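Local coordinates for YjeF-related protein (Enterococcus faecalis, PDB 2R3B), which probably catalyses the ADP-dependent dehydration of (6S)-NAD(P)HX, thereby repairing a hydrated, damaged form of NAD(P)H, at residues B[145-150]-B[236-241]; B[210-215]-B[250-255]; B[259-264]-B[283-288]. One frame throughout, in Å; residues are numbered along the deposited sequence.

Contact 1: B[145-150]-B[236-241]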
loop_
_atom_site.group_PDB
_atom_site.type_symbol
_atom_site.label_atom_id
_atom_site.label_comp_id
_atom_site.label_asym_id
_atom_site.label_seq_id
_atom_site.Cartn_x
_atom_site.Cartn_y
_atom_site.Cartn_z
ATOM N N ILE B 145 -20.022 -19.825 7.385
ATOM C CA ILE B 145 -20.575 -18.526 7.788
ATOM C C ILE B 145 -21.187 -17.884 6.556
ATOM O O ILE B 145 -20.520 -17.728 5.537
ATOM C CB ILE B 145 -19.501 -17.617 8.364
ATOM C CG1 ILE B 145 -18.738 -18.338 9.479
ATOM C CG2 ILE B 145 -20.131 -16.267 8.824
ATOM C CD1 ILE B 145 -17.340 -17.756 9.691
ATOM N N ILE B 146 -22.472 -17.566 6.631
ATOM C CA ILE B 146 -23.233 -17.000 5.509
ATOM C C ILE B 146 -23.574 -15.577 5.913
ATOM O O ILE B 146 -24.288 -15.355 6.878
ATOM C CB ILE B 146 -24.501 -17.815 5.243
ATOM C CG1 ILE B 146 -24.122 -19.271 4.929
ATOM C CG2 ILE B 146 -25.343 -17.204 4.082
ATOM C CD1 ILE B 146 -25.331 -20.214 4.717
ATOM N N ASP B 147 -23.062 -14.627 5.143
ATOM C CA ASP B 147 -23.021 -13.219 5.504
ATOM C C ASP B 147 -23.575 -12.390 4.353
ATOM O O ASP B 147 -23.542 -12.805 3.198
ATOM C CB ASP B 147 -21.559 -12.848 5.774
ATOM C CG ASP B 147 -21.364 -11.398 6.153
ATOM O OD1 ASP B 147 -21.988 -10.946 7.143
ATOM O OD2 ASP B 147 -20.577 -10.699 5.457
ATOM N N GLY B 148 -24.103 -11.215 4.657
ATOM C CA GLY B 148 -24.396 -10.208 3.620
ATOM C C GLY B 148 -25.369 -10.681 2.561
ATOM O O GLY B 148 -26.348 -11.362 2.859
ATOM N N SER B 149 -25.017 -10.434 1.308
ATOM C CA SER B 149 -25.849 -10.853 0.193
ATOM C C SER B 149 -26.015 -12.356 0.044
ATOM O O SER B 149 -26.969 -12.795 -0.607
ATOM C CB SER B 149 -25.305 -10.246 -1.125
ATOM O OG SER B 149 -24.101 -10.874 -1.537
ATOM N N ALA B 150 -25.143 -13.165 0.660
ATOM C CA ALA B 150 -25.286 -14.602 0.626
ATOM C C ALA B 150 -26.524 -15.002 1.472
ATOM O O ALA B 150 -27.190 -15.986 1.174
ATOM C CB ALA B 150 -24.008 -15.315 1.107
ATOM N N THR B 236 -15.389 -6.926 8.254
ATOM C CA THR B 236 -14.354 -7.138 9.267
ATOM C C THR B 236 -14.766 -8.148 10.329
ATOM O O THR B 236 -14.007 -9.108 10.636
ATOM C CB THR B 236 -13.903 -5.795 9.855
ATOM O OG1 THR B 236 -13.374 -5.003 8.773
ATOM C CG2 THR B 236 -12.807 -5.989 10.910
ATOM N N LEU B 237 -15.958 -7.959 10.890
ATOM C CA LEU B 237 -16.470 -8.896 11.883
ATOM C C LEU B 237 -16.518 -10.320 11.343
ATOM O O LEU B 237 -16.139 -11.260 12.039
ATOM C CB LEU B 237 -17.872 -8.496 12.319
ATOM C CG LEU B 237 -18.568 -9.483 13.241
ATOM C CD1 LEU B 237 -17.769 -9.764 14.561
ATOM C CD2 LEU B 237 -19.988 -9.000 13.514
ATOM N N ALA B 238 -17.010 -10.478 10.117
ATOM C CA ALA B 238 -17.160 -11.803 9.512
ATOM C C ALA B 238 -15.812 -12.481 9.432
ATOM O O ALA B 238 -15.696 -13.682 9.714
ATOM C CB ALA B 238 -17.814 -11.700 8.123
ATOM N N GLY B 239 -14.769 -11.728 9.074
ATOM C CA GLY B 239 -13.432 -12.266 9.026
ATOM C C GLY B 239 -12.854 -12.692 10.363
ATOM O O GLY B 239 -12.138 -13.687 10.449
ATOM N N ILE B 240 -13.137 -11.913 11.392
ATOM C CA ILE B 240 -12.776 -12.261 12.769
ATOM C C ILE B 240 -13.481 -13.532 13.215
ATOM O O ILE B 240 -12.846 -14.413 13.836
ATOM C CB ILE B 240 -13.083 -11.129 13.765
ATOM C CG1 ILE B 240 -12.302 -9.864 13.416
ATOM C CG2 ILE B 240 -12.654 -11.576 15.182
ATOM C CD1 ILE B 240 -12.662 -8.576 14.192
ATOM N N ILE B 241 -14.779 -13.640 12.917
ATOM C CA ILE B 241 -15.528 -14.849 13.275
ATOM C C ILE B 241 -14.870 -16.054 12.611
ATOM O O ILE B 241 -14.581 -17.085 13.246
ATOM C CB ILE B 241 -17.034 -14.748 12.921
ATOM C CG1 ILE B 241 -17.714 -13.688 13.815
ATOM C CG2 ILE B 241 -17.728 -16.172 13.040
ATOM C CD1 ILE B 241 -19.167 -13.280 13.336
#

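Contact 2: B[210-215]-B[250-255]. With EDO (1,2-ethanediol), chain O; EDO (1,2-ethanediol), chain P.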
loop_
_atom_site.group_PDB
_atom_site.type_symbol
_atom_site.label_atom_id
_atom_site.label_comp_id
_atom_site.label_asym_id
_atom_site.label_seq_id
_atom_site.Cartn_x
_atom_site.Cartn_y
_atom_site.Cartn_z
ATOM N N THR B 210 -25.458 -6.386 19.396
ATOM C CA THR B 210 -25.584 -7.650 18.722
ATOM C C THR B 210 -25.983 -8.765 19.690
ATOM O O THR B 210 -25.513 -8.797 20.823
ATOM C CB THR B 210 -24.291 -7.936 17.972
ATOM O OG1 THR B 210 -24.170 -6.961 16.915
ATOM C CG2 THR B 210 -24.226 -9.368 17.380
ATOM N N THR B 211 -26.853 -9.654 19.218
ATOM C CA THR B 211 -27.368 -10.783 19.974
ATOM C C THR B 211 -27.107 -12.049 19.202
ATOM O O THR B 211 -27.326 -12.103 17.981
ATOM C CB THR B 211 -28.888 -10.644 20.243
ATOM O OG1 THR B 211 -29.170 -9.315 20.716
ATOM C CG2 THR B 211 -29.356 -11.670 21.305
ATOM N N ILE B 212 -26.614 -13.062 19.897
ATOM C CA ILE B 212 -26.327 -14.353 19.274
ATOM C C ILE B 212 -27.300 -15.415 19.783
ATOM O O ILE B 212 -27.312 -15.737 20.983
ATOM C CB ILE B 212 -24.872 -14.802 19.514
ATOM C CG1 ILE B 212 -23.884 -13.691 19.128
ATOM C CG2 ILE B 212 -24.561 -16.120 18.779
ATOM C CD1 ILE B 212 -22.516 -13.928 19.660
ATOM N N PHE B 213 -28.094 -15.940 18.856
ATOM C CA PHE B 213 -29.052 -17.027 19.115
ATOM C C PHE B 213 -28.472 -18.349 18.652
ATOM O O PHE B 213 -27.925 -18.463 17.561
ATOM C CB PHE B 213 -30.375 -16.750 18.407
ATOM C CG PHE B 213 -31.047 -15.521 18.914
ATOM C CD1 PHE B 213 -31.788 -15.579 20.083
ATOM C CD2 PHE B 213 -30.883 -14.296 18.294
ATOM C CE1 PHE B 213 -32.379 -14.427 20.586
ATOM C CE2 PHE B 213 -31.474 -13.152 18.794
ATOM C CZ PHE B 213 -32.220 -13.224 19.952
ATOM N N HIS B 214 -28.655 -19.370 19.471
ATOM C CA HIS B 214 -28.148 -20.700 19.183
ATOM C C HIS B 214 -28.912 -21.698 20.080
ATOM O O HIS B 214 -29.943 -21.353 20.666
ATOM C CB HIS B 214 -26.655 -20.719 19.486
ATOM C CG HIS B 214 -26.331 -20.449 20.922
ATOM N ND1 HIS B 214 -25.769 -21.405 21.743
ATOM C CD2 HIS B 214 -26.484 -19.341 21.682
ATOM C CE1 HIS B 214 -25.595 -20.898 22.949
ATOM N NE2 HIS B 214 -26.015 -19.645 22.941
ATOM N N ALA B 215 -28.409 -22.925 20.158
ATOM C CA ALA B 215 -29.098 -23.993 20.905
ATOM C C ALA B 215 -29.135 -23.772 22.413
ATOM O O ALA B 215 -29.985 -24.346 23.091
ATOM C CB ALA B 215 -28.500 -25.347 20.568
ATOM N N PRO B 250 -14.731 -25.501 19.063
ATOM C CA PRO B 250 -15.909 -25.469 18.189
ATOM C C PRO B 250 -17.237 -25.302 18.931
ATOM O O PRO B 250 -18.133 -26.105 18.762
ATOM C CB PRO B 250 -15.827 -26.815 17.470
ATOM C CG PRO B 250 -15.131 -27.710 18.448
ATOM C CD PRO B 250 -14.145 -26.853 19.170
ATOM N N THR B 251 -17.363 -24.252 19.735
ATOM C CA THR B 251 -18.584 -23.959 20.459
ATOM C C THR B 251 -19.023 -22.529 20.161
ATOM O O THR B 251 -18.230 -21.721 19.683
ATOM C CB THR B 251 -18.403 -24.142 21.964
ATOM O OG1 THR B 251 -17.521 -23.152 22.467
ATOM C CG2 THR B 251 -17.829 -25.503 22.272
ATOM N N ILE B 252 -20.272 -22.184 20.449
ATOM C CA ILE B 252 -20.758 -20.860 20.079
ATOM C C ILE B 252 -20.104 -19.766 20.927
ATOM O O ILE B 252 -20.083 -18.604 20.524
ATOM C CB ILE B 252 -22.296 -20.801 20.020
ATOM C CG1 ILE B 252 -22.846 -21.999 19.212
ATOM C CG2 ILE B 252 -22.801 -19.465 19.396
ATOM C CD1 ILE B 252 -22.138 -22.273 17.824
ATOM N N GLU B 253 -19.487 -20.128 22.064
ATOM C CA GLU B 253 -18.756 -19.143 22.845
ATOM C C GLU B 253 -17.647 -18.488 22.004
ATOM O O GLU B 253 -17.309 -17.311 22.179
ATOM C CB GLU B 253 -18.115 -19.779 24.067
ATOM C CG GLU B 253 -19.093 -19.989 25.250
ATOM C CD GLU B 253 -20.015 -21.210 25.132
ATOM O OE1 GLU B 253 -19.870 -22.058 24.212
ATOM O OE2 GLU B 253 -20.908 -21.316 26.004
ATOM N N THR B 254 -17.072 -19.274 21.100
ATOM C CA THR B 254 -16.006 -18.776 20.227
ATOM C C THR B 254 -16.519 -17.657 19.343
ATOM O O THR B 254 -15.837 -16.684 19.153
ATOM C CB THR B 254 -15.389 -19.934 19.425
ATOM O OG1 THR B 254 -14.667 -20.784 20.340
ATOM C CG2 THR B 254 -14.433 -19.427 18.342
ATOM N N ILE B 255 -17.726 -17.811 18.823
ATOM C CA ILE B 255 -18.360 -16.811 17.981
ATOM C C ILE B 255 -18.649 -15.564 18.817
ATOM O O ILE B 255 -18.399 -14.460 18.385
ATOM C CB ILE B 255 -19.654 -17.369 17.313
ATOM C CG1 ILE B 255 -19.351 -18.591 16.442
ATOM C CG2 ILE B 255 -20.340 -16.282 16.444
ATOM C CD1 ILE B 255 -20.558 -19.319 15.937
HETATM C C1 EDO O . -26.687 -24.409 16.049
HETATM O O1 EDO O . -25.698 -25.404 16.317
HETATM C C2 EDO O . -26.683 -23.386 17.172
HETATM O O2 EDO O . -26.271 -24.076 18.373
HETATM C C1 EDO P . -22.000 -27.050 16.230
HETATM O O1 EDO P . -20.986 -28.017 16.548
HETATM C C2 EDO P . -22.549 -26.387 17.486
HETATM O O2 EDO P . -21.497 -26.011 18.392
#

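Contact 3: B[259-264]-B[283-288]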
loop_
_atom_site.group_PDB
_atom_site.type_symbol
_atom_site.label_atom_id
_atom_site.label_comp_id
_atom_site.label_asym_id
_atom_site.label_seq_id
_atom_site.Cartn_x
_atom_site.Cartn_y
_atom_site.Cartn_z
ATOM N N VAL B 259 -17.329 -11.585 18.270
ATOM C CA VAL B 259 -18.253 -10.445 18.261
ATOM C C VAL B 259 -17.864 -9.441 19.336
ATOM O O VAL B 259 -17.843 -8.230 19.097
ATOM C CB VAL B 259 -19.703 -10.956 18.468
ATOM C CG1 VAL B 259 -20.717 -9.793 18.774
ATOM C CG2 VAL B 259 -20.136 -11.772 17.266
ATOM N N TYR B 260 -17.527 -9.927 20.532
ATOM C CA TYR B 260 -17.129 -9.041 21.609
ATOM C C TYR B 260 -15.833 -8.291 21.317
ATOM O O TYR B 260 -15.719 -7.084 21.570
ATOM C CB TYR B 260 -16.969 -9.829 22.937
ATOM C CG TYR B 260 -16.716 -8.880 24.097
ATOM C CD1 TYR B 260 -17.767 -8.107 24.635
ATOM C CD2 TYR B 260 -15.444 -8.680 24.593
ATOM C CE1 TYR B 260 -17.530 -7.200 25.664
ATOM C CE2 TYR B 260 -15.211 -7.767 25.626
ATOM C CZ TYR B 260 -16.255 -7.044 26.149
ATOM O OH TYR B 260 -15.993 -6.151 27.176
ATOM N N LEU B 261 -14.826 -9.005 20.832
ATOM C CA LEU B 261 -13.536 -8.382 20.560
ATOM C C LEU B 261 -13.674 -7.319 19.494
ATOM O O LEU B 261 -13.107 -6.243 19.628
ATOM C CB LEU B 261 -12.515 -9.429 20.071
ATOM C CG LEU B 261 -11.084 -8.942 19.859
ATOM C CD1 LEU B 261 -10.559 -8.268 21.117
ATOM C CD2 LEU B 261 -10.188 -10.121 19.361
ATOM N N HIS B 262 -14.412 -7.617 18.428
ATOM C CA HIS B 262 -14.666 -6.633 17.359
ATOM C C HIS B 262 -15.180 -5.286 17.915
ATOM O O HIS B 262 -14.673 -4.243 17.574
ATOM C CB HIS B 262 -15.640 -7.255 16.369
ATOM C CG HIS B 262 -16.130 -6.360 15.280
ATOM N ND1 HIS B 262 -17.418 -5.854 15.268
ATOM C CD2 HIS B 262 -15.562 -5.976 14.105
ATOM C CE1 HIS B 262 -17.600 -5.153 14.162
ATOM N NE2 HIS B 262 -16.492 -5.210 13.440
ATOM N N SER B 263 -16.189 -5.352 18.779
ATOM C CA SER B 263 -16.759 -4.138 19.367
ATOM C C SER B 263 -15.884 -3.525 20.476
ATOM O O SER B 263 -15.944 -2.311 20.696
ATOM C CB SER B 263 -18.170 -4.419 19.864
ATOM O OG SER B 263 -18.161 -5.417 20.854
ATOM N N LEU B 264 -15.094 -4.326 21.194
ATOM C CA LEU B 264 -14.190 -3.798 22.220
ATOM C C LEU B 264 -13.146 -2.924 21.578
ATOM O O LEU B 264 -12.876 -1.800 21.996
ATOM C CB LEU B 264 -13.490 -4.918 23.000
ATOM C CG LEU B 264 -12.434 -4.515 24.033
ATOM C CD1 LEU B 264 -13.128 -3.794 25.200
ATOM C CD2 LEU B 264 -11.699 -5.717 24.531
ATOM N N GLN B 283 -6.099 -4.442 12.298
ATOM C CA GLN B 283 -4.668 -4.248 12.563
ATOM C C GLN B 283 -4.367 -4.317 14.062
ATOM O O GLN B 283 -3.280 -4.663 14.458
ATOM C CB GLN B 283 -4.206 -2.932 11.934
ATOM C CG GLN B 283 -4.143 -3.041 10.405
ATOM C CD GLN B 283 -4.270 -1.720 9.643
ATOM O OE1 GLN B 283 -4.392 -0.613 10.227
ATOM N NE2 GLN B 283 -4.294 -1.837 8.299
ATOM N N ALA B 284 -5.371 -4.033 14.881
ATOM C CA ALA B 284 -5.256 -4.105 16.354
ATOM C C ALA B 284 -5.413 -5.499 16.933
ATOM O O ALA B 284 -5.103 -5.724 18.121
ATOM C CB ALA B 284 -6.247 -3.181 17.002
ATOM N N LEU B 285 -5.862 -6.470 16.126
ATOM C CA LEU B 285 -6.137 -7.801 16.663
ATOM C C LEU B 285 -4.963 -8.465 17.375
ATOM O O LEU B 285 -5.152 -8.978 18.485
ATOM C CB LEU B 285 -6.690 -8.727 15.601
ATOM C CG LEU B 285 -8.135 -8.401 15.213
ATOM C CD1 LEU B 285 -8.468 -9.099 13.886
ATOM C CD2 LEU B 285 -9.179 -8.725 16.350
ATOM N N PRO B 286 -3.777 -8.497 16.757
ATOM C CA PRO B 286 -2.679 -9.206 17.439
ATOM C C PRO B 286 -2.321 -8.691 18.843
ATOM O O PRO B 286 -2.074 -9.501 19.740
ATOM C CB PRO B 286 -1.514 -9.061 16.464
ATOM C CG PRO B 286 -2.200 -8.883 15.093
ATOM C CD PRO B 286 -3.394 -8.042 15.407
ATOM N N THR B 287 -2.327 -7.377 19.043
ATOM C CA THR B 287 -2.033 -6.807 20.377
ATOM C C THR B 287 -3.145 -7.035 21.378
ATOM O O THR B 287 -2.903 -7.401 22.530
ATOM C CB THR B 287 -1.636 -5.349 20.306
ATOM O OG1 THR B 287 -2.650 -4.601 19.629
ATOM C CG2 THR B 287 -0.352 -5.213 19.542
ATOM N N TYR B 288 -4.393 -6.888 20.942
ATOM C CA TYR B 288 -5.504 -7.170 21.838
ATOM C C TYR B 288 -5.602 -8.635 22.235
ATOM O O TYR B 288 -5.845 -8.947 23.402
ATOM C CB TYR B 288 -6.835 -6.734 21.209
ATOM C CG TYR B 288 -7.188 -5.293 21.459
ATOM C CD1 TYR B 288 -6.556 -4.283 20.753
ATOM C CD2 TYR B 288 -8.114 -4.942 22.445
ATOM C CE1 TYR B 288 -6.880 -2.943 20.967
ATOM C CE2 TYR B 288 -8.439 -3.606 22.677
ATOM C CZ TYR B 288 -7.812 -2.615 21.928
ATOM O OH TYR B 288 -8.105 -1.268 22.122
#

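Contact 1: B[145-150]-B[236-241]
Ile145 sets its CG1 branch opposite its own carbonyl carbon (chi1 -52°) and continues nearly extended, which carries CD1 well out from the strand toward Ile241 on the facing helix. Ile241 has much the same first torsion but touches with its other branch: CG2, the methyl lying opposite the backbone N, meets Ile145 CD1 at 3.7 Å. The two side chains cross obliquely, methyl against methyl. A turn back along the helix, Ala238 O lies 4.4 Å from Ile145 CD1.

The second touch sets a carboxylate against a methyl. Asp147, with CG opposite its backbone N (chi1 180°), holds its carboxylate out so that OD2 comes 4.0 Å from Ala238 CB. This is packing rather than a polar bond; the other oxygen, OD1, is hydrogen-bonded to Thr170 OG1, which helps to fix the group. Here the backbones come nearest, the CA atoms of Asp147 and Ala238 7.2 Å apart.

Asp147 sits near the predicted active site: its side chain is about 4 Å, at the nearest atoms, from that of Asp235, predicted to bind (6S)-NADPHX, just before Thr236. The preceding Gly234 is a predicted AMP site, and together they belong to the glycine-rich GxGD motif of ribokinase-like folds.

Strand 145-147 and helix 236-241 run antiparallel (178°), their axes 10.0 Å apart, as a helix packed on the sheet of this alpha/beta fold. The strand belongs to 143-147, between parallel strands 114-117 and 167-170. Ala238 also touches Leu116 and Ile241 touches Thr170, so helix 233-247 bridges both flanking strands, while Ile240 and Ile241 reach Ala258 on helix 252-269.

Contact 2: B[210-215]-B[250-255]
Ile252 lies over one face of the His214 ring, its CG2 3.9 Å above the plane and shifted toward the rim. The two side chains slide past each other in opposite directions, and CG2 makes a CH-pi contact with the imidazole, 4.3 Å from Ile252 CG2 to the ring centroid of His214. With chi1 at 62°, His214 CG lies between its backbone N and carbonyl carbon; the ring also meets that of Phe219 nearly parallel, and NE2 is hydrogen-bonded to Glu217 O, which would help to hold its rotation. Ile252 has two modelled conformers; these contacts are those of one of them, so their detail is less certain.

The same CG2 of Ile252 also meets Ile212 CG2 at 3.8 Å, the two isoleucines crossing at a slant. Here an antiparallel part of the mixed sheet, toward one end, packs against the start of helix 252-269: strand 211-213 runs between 202-205 and 219-220, and Phe213 faces away from this helix, onto helix 189-199. Further along, Ile212 CD1 is 4.3 Å from Ile255 C. Just past the strand, Ala215 N gives a hydrogen bond of 3.0 Å to O2 of an ethanediol, probably from the crystallisation liquor.

Contact 3: B[259-264]-B[283-288]
Helices 259-264 and 283-288 cross steeply, at 109°, with their axes 10.8 Å apart and Leu261 nearest Tyr288, CA to CA 8.2 Å. Leu261 touches two partners, one methyl to each. Its CG stands opposite the backbone N (chi1 -175°), which brings the two methyls against the other helix. CD2 meets Leu285 CD2 at 3.5 Å, tighter than usual for two methyls, while Leu261 CD1 rests 4.0 Å from Tyr288 CB. Leu285 leaves its backbone pointing across the contact rather than into it, and only the end of its chain comes close.

The joint ties the last two long helices of the ribokinase-like fold together, and it is apolar throughout. Helix 278-292 is kinked at Pro286 and Thr287, whose N atoms make no bond to the preceding turn. Beyond the crossing, Pro286 packs on Asp273 of the second subunit and also has a backbone hydrogen bond to that subunit, so this helix also lines an interface of the homotetramer.

Leu264 CD2 comes to the edge of the Tyr288 ring, near its plane, 4.2 Å from Tyr288 CD2. The far end of that ring is held by a hydrogen bond between its OH and Asp268 OD2, a little further along helix 252-269. Leu285 also touches Ile240 of helix 233-247.

How the contacts relate
The three contacts fall within a single alpha/beta domain, their centres 14 to 17 Å apart. Helix 252-269 is the common member of contacts 2 and 3, whose 210-215 and 259-264 segments also touch, with Thr210 and Ile212 against Val259. Helix 233-247, which precedes it in the chain, meets contact 2 where Ile241 packs on Ile255, and contact 3 where Leu237 and Ile240 reach His262. Along the chain, contacts 1 and 2 interlock, their segments alternating, and contact 3 follows both. Together they join the sheet near the predicted substrate site to helices 233-247 and 252-269, and these to helix 278-292, which touches a second subunit.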